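Local coordinates for protein cysteine synthase (Fusobacterium nucleatum subsp. nucleatum strain ATCC 25586, PDB 5XEM) that probably catalyses formation of L-cysteine and acetate from O-acetyl-L-serine and hydrogen sulfide using pyridoxal 5'-phosphate, and also has L-cysteine desulfhydrase activity, at residues Asn89-Ile94 with Lys136-Tyr141; Lys93-Asp98 with Leu128-Glu133; Val174-Thr179 with Leu279-Glu284; Gly272-Ala277 with Ile292-Thr297. All coordinates share one frame; numbering follows the deposited sequence. Where two conformers were deposited one is given.

Contact 1 (Asn89-Ile94 with Lys136-Tyr141); sequences NYKLKI and KNEKKY. With ACT (acetate ion), chain E.
The backbones stay well apart, the nearest CA atoms, those of K91 and Y141, being 9.5 Å from each other; across this gap K91 and K93, two residues apart where the chain enters strand 92-97, send their side chains to E138 in the loop between helix 123-136 and strand 141-142. The link is made by long side chains. K93 meets E138 head-on: its extended chain brings NZ to 3.1 Å from E138 OE2, a salt bridge whose hydrogen bond is weak. Its CE comes almost as near to E138 OE2, at 3.3 Å. E138, already pointing toward the strand, is bent at chi2 (-61°). K91 crosses it at a slant and stops short of a salt bridge, with NZ 4.2 Å from E138 OE2. A water fills in, accepting from K91 NZ at 2.8 Å and donating to E138 OE1 at 3.2 Å. Next to K91, L92 N binds OXT of an acetate, probably from the crystallisation liquor, at 2.9 Å. K93 also has a long, weak ion pair with E114. The two carboxylate oxygens thus have different tasks, OE2 direct pairing and OE1 a water bridge, which implies a largely electrostatic surface link, one arm direct and weak, the other through water.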
# COMPACT_ATOMS: atom_id res chain seq x y z
N ASN A 89 -17.49 1.42 -12.89
CA ASN A 89 -18.89 1.65 -12.50
C ASN A 89 -19.79 0.41 -12.57
O ASN A 89 -20.94 0.50 -13.01
CB ASN A 89 -19.51 2.78 -13.35
CG ASN A 89 -18.86 4.11 -13.06
OD1 ASN A 89 -18.76 4.51 -11.92
ND2 ASN A 89 -18.39 4.78 -14.11
N TYR A 90 -19.27 -0.75 -12.19
CA TYR A 90 -20.10 -1.93 -12.06
C TYR A 90 -20.53 -2.12 -10.62
O TYR A 90 -19.73 -1.93 -9.70
CB TYR A 90 -19.32 -3.18 -12.52
CG TYR A 90 -18.85 -3.19 -13.96
CD1 TYR A 90 -19.64 -2.70 -14.97
CD2 TYR A 90 -17.63 -3.78 -14.31
CE1 TYR A 90 -19.22 -2.74 -16.29
CE2 TYR A 90 -17.20 -3.84 -15.63
CZ TYR A 90 -18.02 -3.31 -16.62
OH TYR A 90 -17.64 -3.34 -17.94
N LYS A 91 -21.76 -2.58 -10.42
CA LYS A 91 -22.26 -2.95 -9.09
C LYS A 91 -21.67 -4.30 -8.68
O LYS A 91 -21.75 -5.26 -9.45
CB LYS A 91 -23.77 -3.02 -9.12
CG LYS A 91 -24.45 -3.41 -7.82
CD LYS A 91 -25.95 -3.38 -8.01
CE LYS A 91 -26.71 -4.07 -6.88
NZ LYS A 91 -28.18 -3.87 -7.01
N LEU A 92 -21.07 -4.36 -7.48
CA LEU A 92 -20.37 -5.55 -6.98
C LEU A 92 -21.03 -5.97 -5.65
O LEU A 92 -21.33 -5.10 -4.80
CB LEU A 92 -18.88 -5.21 -6.73
CG LEU A 92 -18.00 -6.33 -6.11
CD1 LEU A 92 -17.88 -7.53 -7.07
CD2 LEU A 92 -16.62 -5.79 -5.75
N LYS A 93 -21.27 -7.27 -5.50
CA LYS A 93 -21.67 -7.89 -4.25
C LYS A 93 -20.64 -8.96 -3.93
O LYS A 93 -20.26 -9.73 -4.80
CB LYS A 93 -23.07 -8.51 -4.36
CG LYS A 93 -24.19 -7.55 -4.69
CD LYS A 93 -25.54 -8.24 -4.58
CE LYS A 93 -26.66 -7.27 -4.89
NZ LYS A 93 -27.98 -7.73 -4.34
N ILE A 94 -20.17 -8.98 -2.68
CA ILE A 94 -19.16 -9.91 -2.25
C ILE A 94 -19.69 -10.71 -1.06
O ILE A 94 -20.39 -10.18 -0.20
CB ILE A 94 -17.88 -9.16 -1.86
CG1 ILE A 94 -17.20 -8.58 -3.11
CG2 ILE A 94 -16.97 -10.06 -1.04
CD1 ILE A 94 -16.61 -9.60 -4.04
N LYS A 136 -30.50 -15.62 -7.61
CA LYS A 136 -31.95 -15.64 -7.82
C LYS A 136 -32.58 -14.23 -7.77
O LYS A 136 -33.63 -13.99 -8.38
CB LYS A 136 -32.64 -16.59 -6.82
CG LYS A 136 -32.13 -18.02 -6.91
CD LYS A 136 -32.93 -19.03 -6.09
CE LYS A 136 -32.25 -20.40 -6.13
NZ LYS A 136 -33.12 -21.52 -5.66
N ASN A 137 -31.94 -13.30 -7.08
CA ASN A 137 -32.46 -11.94 -6.90
C ASN A 137 -31.96 -10.95 -7.94
O ASN A 137 -32.25 -9.75 -7.82
CB ASN A 137 -32.10 -11.39 -5.52
CG ASN A 137 -32.78 -12.14 -4.39
OD1 ASN A 137 -33.91 -12.61 -4.52
ND2 ASN A 137 -32.09 -12.24 -3.26
N GLU A 138 -31.21 -11.41 -8.95
CA GLU A 138 -30.67 -10.53 -9.97
C GLU A 138 -31.08 -10.91 -11.39
O GLU A 138 -31.02 -12.08 -11.79
CB GLU A 138 -29.13 -10.51 -9.94
CG GLU A 138 -28.54 -9.89 -8.69
CD GLU A 138 -28.91 -8.44 -8.49
OE1 GLU A 138 -29.40 -7.74 -9.39
OE2 GLU A 138 -28.66 -8.00 -7.35
N LYS A 139 -31.45 -9.89 -12.15
CA LYS A 139 -31.77 -10.06 -13.56
C LYS A 139 -30.52 -10.32 -14.43
O LYS A 139 -30.57 -11.10 -15.39
CB LYS A 139 -32.52 -8.81 -14.04
CG LYS A 139 -32.86 -8.81 -15.51
CD LYS A 139 -33.69 -7.59 -15.90
CE LYS A 139 -33.34 -7.11 -17.31
NZ LYS A 139 -33.18 -8.25 -18.24
N LYS A 140 -29.40 -9.65 -14.11
CA LYS A 140 -28.17 -9.78 -14.89
C LYS A 140 -27.01 -9.91 -13.89
O LYS A 140 -26.89 -9.07 -12.99
CB LYS A 140 -27.92 -8.53 -15.75
CG LYS A 140 -28.92 -8.29 -16.90
CD LYS A 140 -28.26 -7.34 -17.89
CE LYS A 140 -29.13 -6.90 -19.03
NZ LYS A 140 -28.33 -5.87 -19.76
N TYR A 141 -26.18 -10.94 -14.02
CA TYR A 141 -25.03 -11.09 -13.14
C TYR A 141 -23.91 -11.83 -13.84
O TYR A 141 -24.13 -12.49 -14.87
CB TYR A 141 -25.40 -11.77 -11.82
CG TYR A 141 -25.99 -13.14 -11.97
CD1 TYR A 141 -25.18 -14.23 -12.20
CD2 TYR A 141 -27.38 -13.36 -11.89
CE1 TYR A 141 -25.71 -15.49 -12.36
CE2 TYR A 141 -27.92 -14.63 -12.02
CZ TYR A 141 -27.07 -15.68 -12.27
OH TYR A 141 -27.58 -16.95 -12.42
C ACT E . -19.62 -1.08 -6.23
O ACT E . -19.95 0.15 -6.17
OXT ACT E . -20.47 -1.96 -5.93
CH3 ACT E . -18.22 -1.45 -6.66
O HOH W 1 -29.10 -4.57 -9.60

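Contact 2 (Lys93-Asp98 with Leu128-Glu133)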
# COMPACT_ATOMS: atom_id res chain seq x y z
N LYS A 93 -21.27 -7.27 -5.50
CA LYS A 93 -21.67 -7.89 -4.25
C LYS A 93 -20.64 -8.96 -3.93
O LYS A 93 -20.26 -9.73 -4.80
CB LYS A 93 -23.07 -8.51 -4.36
CG LYS A 93 -24.19 -7.55 -4.69
CD LYS A 93 -25.54 -8.24 -4.58
CE LYS A 93 -26.66 -7.27 -4.89
NZ LYS A 93 -27.98 -7.73 -4.34
N ILE A 94 -20.17 -8.98 -2.68
CA ILE A 94 -19.16 -9.91 -2.25
C ILE A 94 -19.69 -10.71 -1.06
O ILE A 94 -20.39 -10.18 -0.20
CB ILE A 94 -17.88 -9.16 -1.86
CG1 ILE A 94 -17.20 -8.58 -3.11
CG2 ILE A 94 -16.97 -10.06 -1.04
CD1 ILE A 94 -16.61 -9.60 -4.04
N VAL A 95 -19.40 -12.00 -1.05
CA VAL A 95 -19.69 -12.88 0.09
C VAL A 95 -18.38 -13.32 0.69
O VAL A 95 -17.51 -13.83 -0.03
CB VAL A 95 -20.50 -14.13 -0.28
CG1 VAL A 95 -20.86 -14.90 0.98
CG2 VAL A 95 -21.77 -13.72 -1.04
N MET A 96 -18.25 -13.15 2.00
CA MET A 96 -17.01 -13.44 2.71
C MET A 96 -17.29 -14.08 4.07
O MET A 96 -18.34 -13.81 4.65
CB MET A 96 -16.23 -12.14 2.91
CG MET A 96 -14.81 -12.29 3.44
SD MET A 96 -13.91 -10.72 3.48
CE MET A 96 -15.07 -9.76 4.46
N PRO A 97 -16.34 -14.88 4.58
CA PRO A 97 -16.51 -15.36 5.96
C PRO A 97 -16.34 -14.23 6.98
O PRO A 97 -15.46 -13.39 6.83
CB PRO A 97 -15.35 -16.35 6.13
CG PRO A 97 -14.90 -16.70 4.76
CD PRO A 97 -15.13 -15.44 3.97
N ASP A 98 -17.16 -14.28 8.04
CA ASP A 98 -17.06 -13.34 9.16
C ASP A 98 -15.82 -13.48 10.07
O ASP A 98 -15.68 -12.71 11.01
CB ASP A 98 -18.35 -13.39 10.00
CG ASP A 98 -18.58 -14.75 10.69
OD1 ASP A 98 -17.61 -15.53 10.84
OD2 ASP A 98 -19.74 -15.03 11.07
N LEU A 128 -19.68 -19.75 -1.24
CA LEU A 128 -20.12 -20.19 -2.56
C LEU A 128 -21.60 -20.61 -2.54
O LEU A 128 -22.37 -20.26 -3.46
CB LEU A 128 -19.21 -21.32 -3.09
CG LEU A 128 -17.80 -20.93 -3.58
CD1 LEU A 128 -16.99 -22.18 -3.85
CD2 LEU A 128 -17.88 -20.13 -4.87
N GLU A 129 -22.03 -21.30 -1.49
CA GLU A 129 -23.43 -21.68 -1.37
C GLU A 129 -24.34 -20.45 -1.28
O GLU A 129 -25.42 -20.42 -1.88
CB GLU A 129 -23.64 -22.61 -0.17
CG GLU A 129 -23.02 -23.99 -0.36
CD GLU A 129 -23.10 -24.85 0.89
OE1 GLU A 129 -23.49 -24.33 1.96
OE2 GLU A 129 -22.75 -26.05 0.81
N LYS A 130 -23.90 -19.41 -0.58
CA LYS A 130 -24.69 -18.19 -0.46
C LYS A 130 -24.88 -17.50 -1.83
O LYS A 130 -25.92 -16.84 -2.07
CB LYS A 130 -24.03 -17.23 0.55
CG LYS A 130 -24.76 -15.93 0.80
CD LYS A 130 -26.08 -16.14 1.53
CE LYS A 130 -26.66 -14.80 1.98
NZ LYS A 130 -27.87 -14.98 2.84
N LEU A 131 -23.91 -17.65 -2.73
CA LEU A 131 -24.03 -17.03 -4.06
C LEU A 131 -25.30 -17.48 -4.77
O LEU A 131 -25.91 -16.69 -5.51
CB LEU A 131 -22.83 -17.34 -4.96
CG LEU A 131 -21.45 -16.85 -4.51
CD1 LEU A 131 -20.42 -17.17 -5.57
CD2 LEU A 131 -21.45 -15.36 -4.21
N GLU A 132 -25.74 -18.72 -4.52
CA GLU A 132 -26.93 -19.27 -5.17
C GLU A 132 -28.15 -18.43 -4.90
O GLU A 132 -28.94 -18.15 -5.81
CB GLU A 132 -27.18 -20.74 -4.76
CG GLU A 132 -26.08 -21.69 -5.20
CD GLU A 132 -25.78 -21.55 -6.69
OE1 GLU A 132 -26.76 -21.44 -7.46
OE2 GLU A 132 -24.59 -21.48 -7.07
N GLU A 133 -28.30 -18.02 -3.64
CA GLU A 133 -29.33 -17.10 -3.20
C GLU A 133 -29.21 -15.70 -3.84
O GLU A 133 -30.18 -15.14 -4.31
CB GLU A 133 -29.22 -17.04 -1.68
CG GLU A 133 -30.19 -16.20 -0.88
CD GLU A 133 -29.92 -16.37 0.62
OE1 GLU A 133 -29.66 -17.51 1.07
OE2 GLU A 133 -29.92 -15.35 1.34
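V95 meets helix 123-136 with both methyls, CG1 on K130 and CG2 between K130 and L131. Its CG2 and the CD2 of L131 approach to 3.6 Å as the two side chains run alongside one another, pointing opposite ways, a purely apolar touch. The valine lies instead at about a right angle to K130, with CG1 4.0 Å from K130 CB and CG2 4.1 Å from K130 CG. With chi1 of V95 at -175°, CG1 stands anti to the backbone N and CG2 anti to the carbonyl carbon, which lets both methyls rest on K130 and one of them reach L131. K130 lends only the root of its chain: a bend at chi2 (69°) leads the rest away, and NZ pairs with E133 OE2 at 2.6 Å, one helical turn on, meeting it from above the carboxylate plane (43° out), which places the charged end away from the V95 methyls. The backbones come closest here, with V95 CA 7.3 Å from L131 CA. V95 also touches C127 and L134 of the same helix, and L131 continues onto I70 of strand 68-72. I94 and M96, on alternate positions of strand 92-97, pack against M108 of helix 103-110, placing the strand between two helices as in an alpha/beta sandwich.

Contact 3 (Val174-Thr179 with Leu279-Glu284); sequences VFICGT and LDYSKE. With PLP (pyridoxal-5'-phosphate), chain D.
V174, at the start of strand 174-178, presses its isopropyl group on the outer part of the Y281 ring: CG2 lies 3.8 Å from Y281 CE2 and 4.0 Å from Y281 OH, and CG1 is 4.0 Å from that same CE2. The valine and tyrosine point at each other. F175 takes the other side of the strand, where T188 and L192 of helix 183-195 receive it. I176 returns to the Y281 side, and its CD1 reaches Y281 CB at 4.1 Å, so the valine meets the far end of the tyrosine and the isoleucine its root. A trans chi1 (-179°) carries the tyrosine ring away from helix 269-284 and along the strand, from I176 back to V174; F202 of the adjoining strand 200-206 meets it with the ring planes at about 45°. The in-and-out alternation of V174, F175 and I176 fits the larger sheet of the fold-type II PLP enzymes, a parallel core with helices packed on both faces. C177 again turns to helix 183-195, touching S184. G178 ends the strand and opens the glycine-rich turn that receives the cofactor phosphate; G180 N, T181 OG1 and S184 OG are among the groups hydrogen-bonded to PLP. At T179 the backbone itself passes the phosphate, CA being 3.5 Å from PLP O3P, while T179 OG1 is hydrogen-bonded to V204 O.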
# COMPACT_ATOMS: atom_id res chain seq x y z
N VAL A 174 14.29 -21.76 -8.09
CA VAL A 174 13.18 -22.24 -7.27
C VAL A 174 12.08 -21.13 -7.16
O VAL A 174 12.40 -19.97 -7.11
CB VAL A 174 13.68 -22.60 -5.86
CG1 VAL A 174 12.53 -23.13 -5.01
CG2 VAL A 174 14.83 -23.64 -5.90
N PHE A 175 10.82 -21.53 -7.19
CA PHE A 175 9.69 -20.61 -7.01
C PHE A 175 8.82 -21.24 -5.94
O PHE A 175 8.51 -22.43 -6.02
CB PHE A 175 8.92 -20.46 -8.34
CG PHE A 175 7.60 -19.75 -8.21
CD1 PHE A 175 7.56 -18.40 -7.88
CD2 PHE A 175 6.39 -20.42 -8.44
CE1 PHE A 175 6.35 -17.72 -7.75
CE2 PHE A 175 5.18 -19.75 -8.33
CZ PHE A 175 5.17 -18.40 -7.97
N ILE A 176 8.46 -20.46 -4.91
CA ILE A 176 7.68 -20.97 -3.79
C ILE A 176 6.53 -20.01 -3.62
O ILE A 176 6.75 -18.79 -3.56
CB ILE A 176 8.53 -21.11 -2.50
CG1 ILE A 176 9.58 -22.23 -2.70
CG2 ILE A 176 7.63 -21.43 -1.30
CD1 ILE A 176 10.66 -22.32 -1.66
N CYS A 177 5.30 -20.55 -3.56
CA CYS A 177 4.09 -19.74 -3.56
C CYS A 177 3.01 -20.34 -2.65
O CYS A 177 2.76 -21.55 -2.67
CB CYS A 177 3.56 -19.64 -4.99
SG CYS A 177 2.23 -18.45 -5.24
N GLY A 178 2.37 -19.48 -1.85
CA GLY A 178 1.28 -19.92 -1.01
C GLY A 178 0.06 -20.25 -1.84
O GLY A 178 -0.09 -19.72 -2.94
N THR A 179 -0.82 -21.11 -1.33
CA THR A 179 -2.02 -21.52 -2.05
C THR A 179 -3.31 -21.30 -1.28
O THR A 179 -3.38 -21.46 -0.05
CB THR A 179 -1.97 -23.02 -2.48
OG1 THR A 179 -1.92 -23.86 -1.31
CG2 THR A 179 -0.77 -23.25 -3.38
N LEU A 279 12.50 -20.45 3.57
CA LEU A 279 13.70 -20.49 4.41
C LEU A 279 14.01 -21.91 4.82
O LEU A 279 15.16 -22.28 4.85
CB LEU A 279 13.51 -19.67 5.67
CG LEU A 279 13.89 -18.20 5.62
CD1 LEU A 279 13.84 -17.62 7.03
CD2 LEU A 279 15.29 -18.01 5.05
N ASP A 280 12.98 -22.70 5.16
CA ASP A 280 13.18 -24.11 5.49
C ASP A 280 13.74 -24.87 4.31
O ASP A 280 14.67 -25.67 4.47
CB ASP A 280 11.87 -24.77 5.90
CG ASP A 280 11.37 -24.32 7.22
OD1 ASP A 280 12.11 -23.64 7.96
OD2 ASP A 280 10.21 -24.66 7.55
N TYR A 281 13.20 -24.60 3.12
CA TYR A 281 13.70 -25.20 1.89
C TYR A 281 15.15 -24.80 1.65
O TYR A 281 16.00 -25.67 1.36
CB TYR A 281 12.83 -24.84 0.69
CG TYR A 281 13.34 -25.47 -0.58
CD1 TYR A 281 12.97 -26.75 -0.94
CD2 TYR A 281 14.23 -24.79 -1.41
CE1 TYR A 281 13.45 -27.35 -2.10
CE2 TYR A 281 14.73 -25.37 -2.57
CZ TYR A 281 14.34 -26.65 -2.90
OH TYR A 281 14.81 -27.21 -4.06
N SER A 282 15.45 -23.52 1.79
CA SER A 282 16.80 -23.02 1.54
C SER A 282 17.82 -23.59 2.54
O SER A 282 18.93 -23.96 2.15
CB SER A 282 16.82 -21.50 1.56
OG SER A 282 18.10 -21.01 1.23
N LYS A 283 17.44 -23.70 3.81
CA LYS A 283 18.27 -24.41 4.79
C LYS A 283 18.48 -25.90 4.44
O LYS A 283 19.59 -26.41 4.57
CB LYS A 283 17.70 -24.27 6.20
CG LYS A 283 18.64 -24.81 7.28
CD LYS A 283 18.30 -24.28 8.67
CE LYS A 283 19.48 -24.40 9.65
NZ LYS A 283 19.55 -25.72 10.34
N GLU A 284 17.43 -26.60 4.00
CA GLU A 284 17.58 -27.99 3.53
C GLU A 284 18.47 -28.10 2.30
O GLU A 284 19.00 -29.18 2.01
CB GLU A 284 16.23 -28.66 3.23
CG GLU A 284 15.41 -28.99 4.47
CD GLU A 284 14.36 -30.06 4.24
OE1 GLU A 284 13.93 -30.27 3.09
OE2 GLU A 284 13.96 -30.71 5.23
N1 PLP D . -2.38 -15.12 0.38
C2 PLP D . -3.41 -14.26 0.48
C2A PLP D . -3.30 -13.04 1.40
C3 PLP D . -4.59 -14.45 -0.26
O3 PLP D . -5.61 -13.56 -0.16
C4 PLP D . -4.70 -15.55 -1.11
C4A PLP D . -5.96 -15.80 -1.93
C5 PLP D . -3.61 -16.43 -1.19
C6 PLP D . -2.46 -16.17 -0.44
C5A PLP D . -3.60 -17.65 -2.08
O4P PLP D . -3.51 -17.24 -3.49
P PLP D . -4.15 -18.12 -4.70
O1P PLP D . -3.68 -17.61 -5.95
O2P PLP D . -5.58 -18.04 -4.49
O3P PLP D . -3.71 -19.51 -4.39

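Contact 4 (Gly272-Ala277 with Ile292-Thr297); sequences GATFKA and IVVLST. With PLP (pyridoxal-5'-phosphate), chain D.
T274 divides its two branches between strand and helix: CG2 is 3.6 Å from V294 CG1, while OG1 turns back along its own helix to a hydrogen bond with S270 O. The setting is the larger alpha/beta domain of a fold-type II PLP enzyme, where helix 269-284 leads into strand 291-296 and lies almost antiparallel on it. The short axes run at 168° to each other and are 8.1 Å apart at their closest. No hydrogen bond joins the two segments. A chi1 of -54° sets the T274 methyl over the strand, where CG2 also lies 4.0 Å from L295 O. The T274 and V294 side chains pass flank to flank, heading opposite ways. V294 CG1 fits close to the helix backbone, 4.1 Å from F275 N, and its CG2 comes obliquely to the F275 ring, 4.5 Å from CD1. That ring goes on to I32 and V34 of strand 31-36 and to M255 and L259 of helix 249-263. L295 turns its end away from the helix toward C177. Beyond the strand the chain reaches the cofactor, and T297 CG2 sits over the face of the PLP pyridine, 3.3 Å from N1.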
# COMPACT_ATOMS: atom_id res chain seq x y z
N GLY A 272 4.47 -14.38 5.43
CA GLY A 272 5.25 -15.01 6.50
C GLY A 272 5.30 -16.52 6.34
O GLY A 272 6.36 -17.12 6.47
N ALA A 273 4.17 -17.12 6.03
CA ALA A 273 4.08 -18.58 5.83
C ALA A 273 4.93 -19.06 4.67
O ALA A 273 5.72 -20.03 4.81
CB ALA A 273 2.62 -18.97 5.65
N THR A 274 4.80 -18.39 3.52
CA THR A 274 5.50 -18.75 2.29
C THR A 274 7.00 -18.52 2.42
O THR A 274 7.82 -19.37 2.01
CB THR A 274 4.92 -17.98 1.08
OG1 THR A 274 3.51 -18.22 1.04
CG2 THR A 274 5.57 -18.41 -0.22
N PHE A 275 7.36 -17.41 3.05
CA PHE A 275 8.74 -17.08 3.28
C PHE A 275 9.37 -18.08 4.26
O PHE A 275 10.49 -18.50 4.08
CB PHE A 275 8.92 -15.65 3.80
CG PHE A 275 10.34 -15.21 3.82
CD1 PHE A 275 10.95 -14.81 2.65
CD2 PHE A 275 11.08 -15.26 4.99
CE1 PHE A 275 12.27 -14.42 2.65
CE2 PHE A 275 12.41 -14.88 5.00
CZ PHE A 275 13.00 -14.46 3.83
N LYS A 276 8.63 -18.46 5.29
CA LYS A 276 9.15 -19.43 6.26
C LYS A 276 9.40 -20.78 5.58
O LYS A 276 10.44 -21.42 5.79
CB LYS A 276 8.19 -19.55 7.44
CG LYS A 276 8.42 -20.74 8.35
CD LYS A 276 9.77 -20.71 9.05
CE LYS A 276 9.85 -21.90 10.01
NZ LYS A 276 11.27 -22.31 10.20
N ALA A 277 8.46 -21.20 4.74
CA ALA A 277 8.60 -22.44 3.98
C ALA A 277 9.81 -22.34 3.06
O ALA A 277 10.54 -23.33 2.86
CB ALA A 277 7.34 -22.72 3.18
N ILE A 292 16.03 -18.14 -5.43
CA ILE A 292 14.74 -18.61 -4.94
C ILE A 292 13.80 -17.42 -4.95
O ILE A 292 14.13 -16.38 -4.38
CB ILE A 292 14.83 -19.15 -3.50
CG1 ILE A 292 15.89 -20.27 -3.40
CG2 ILE A 292 13.46 -19.65 -3.02
CD1 ILE A 292 15.95 -20.95 -2.05
N VAL A 293 12.66 -17.55 -5.63
CA VAL A 293 11.65 -16.48 -5.65
C VAL A 293 10.46 -16.89 -4.81
O VAL A 293 9.95 -18.02 -4.95
CB VAL A 293 11.18 -16.14 -7.07
CG1 VAL A 293 10.07 -15.08 -7.04
CG2 VAL A 293 12.35 -15.63 -7.93
N VAL A 294 10.06 -15.99 -3.90
CA VAL A 294 8.91 -16.17 -3.04
C VAL A 294 7.88 -15.12 -3.46
O VAL A 294 8.20 -13.93 -3.54
CB VAL A 294 9.30 -15.96 -1.56
CG1 VAL A 294 8.08 -15.82 -0.65
CG2 VAL A 294 10.19 -17.12 -1.12
N LEU A 295 6.66 -15.54 -3.74
CA LEU A 295 5.60 -14.61 -4.02
C LEU A 295 5.02 -14.15 -2.69
O LEU A 295 4.56 -14.97 -1.93
CB LEU A 295 4.52 -15.24 -4.88
CG LEU A 295 3.54 -14.23 -5.50
CD1 LEU A 295 4.17 -13.56 -6.71
CD2 LEU A 295 2.23 -14.87 -5.86
N SER A 296 5.08 -12.85 -2.43
CA SER A 296 4.37 -12.21 -1.32
C SER A 296 3.02 -11.76 -1.83
O SER A 296 2.93 -10.77 -2.59
CB SER A 296 5.13 -10.99 -0.79
OG SER A 296 4.32 -10.23 0.12
N THR A 297 1.96 -12.45 -1.41
CA THR A 297 0.64 -12.26 -2.01
C THR A 297 0.02 -10.90 -1.68
O THR A 297 -0.61 -10.29 -2.55
CB THR A 297 -0.32 -13.40 -1.61
OG1 THR A 297 0.24 -14.64 -2.07
CG2 THR A 297 -1.69 -13.18 -2.25
N1 PLP D . -2.38 -15.12 0.38
C2 PLP D . -3.41 -14.26 0.48
C2A PLP D . -3.30 -13.04 1.40
C3 PLP D . -4.59 -14.45 -0.26
O3 PLP D . -5.61 -13.56 -0.16
C4 PLP D . -4.70 -15.55 -1.11
C4A PLP D . -5.96 -15.80 -1.93
C5 PLP D . -3.61 -16.43 -1.19
C6 PLP D . -2.46 -16.17 -0.44
C5A PLP D . -3.60 -17.65 -2.08
O4P PLP D . -3.51 -17.24 -3.49
P PLP D . -4.15 -18.12 -4.70
O1P PLP D . -3.68 -17.61 -5.95
O2P PLP D . -5.58 -18.04 -4.49
O3P PLP D . -3.71 -19.51 -4.39

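How the contacts relate
The four contacts form two pairs on opposite sides of the chain's centre. Contacts 1 and 2, with centres 12 Å apart, share K93 and use successive parts of strand 92-97, first at the charged surface and then in the buried layer beneath helix 123-136. Contacts 3 and 4 have centres only 7 Å apart: both draw on helix 269-284, and their neighbouring strands are joined by probable hydrogen bonds from V293 N to V174 O (2.8 Å) and from I176 N to V293 O (2.9 Å). Both reach PLP, contact 3 at the phosphate and contact 4 at the pyridine. Contact 1 lies about 40 Å from contact 3, centre to centre, whereas V95 of contact 2 has its side chain about 10 Å from the bound lanthionine.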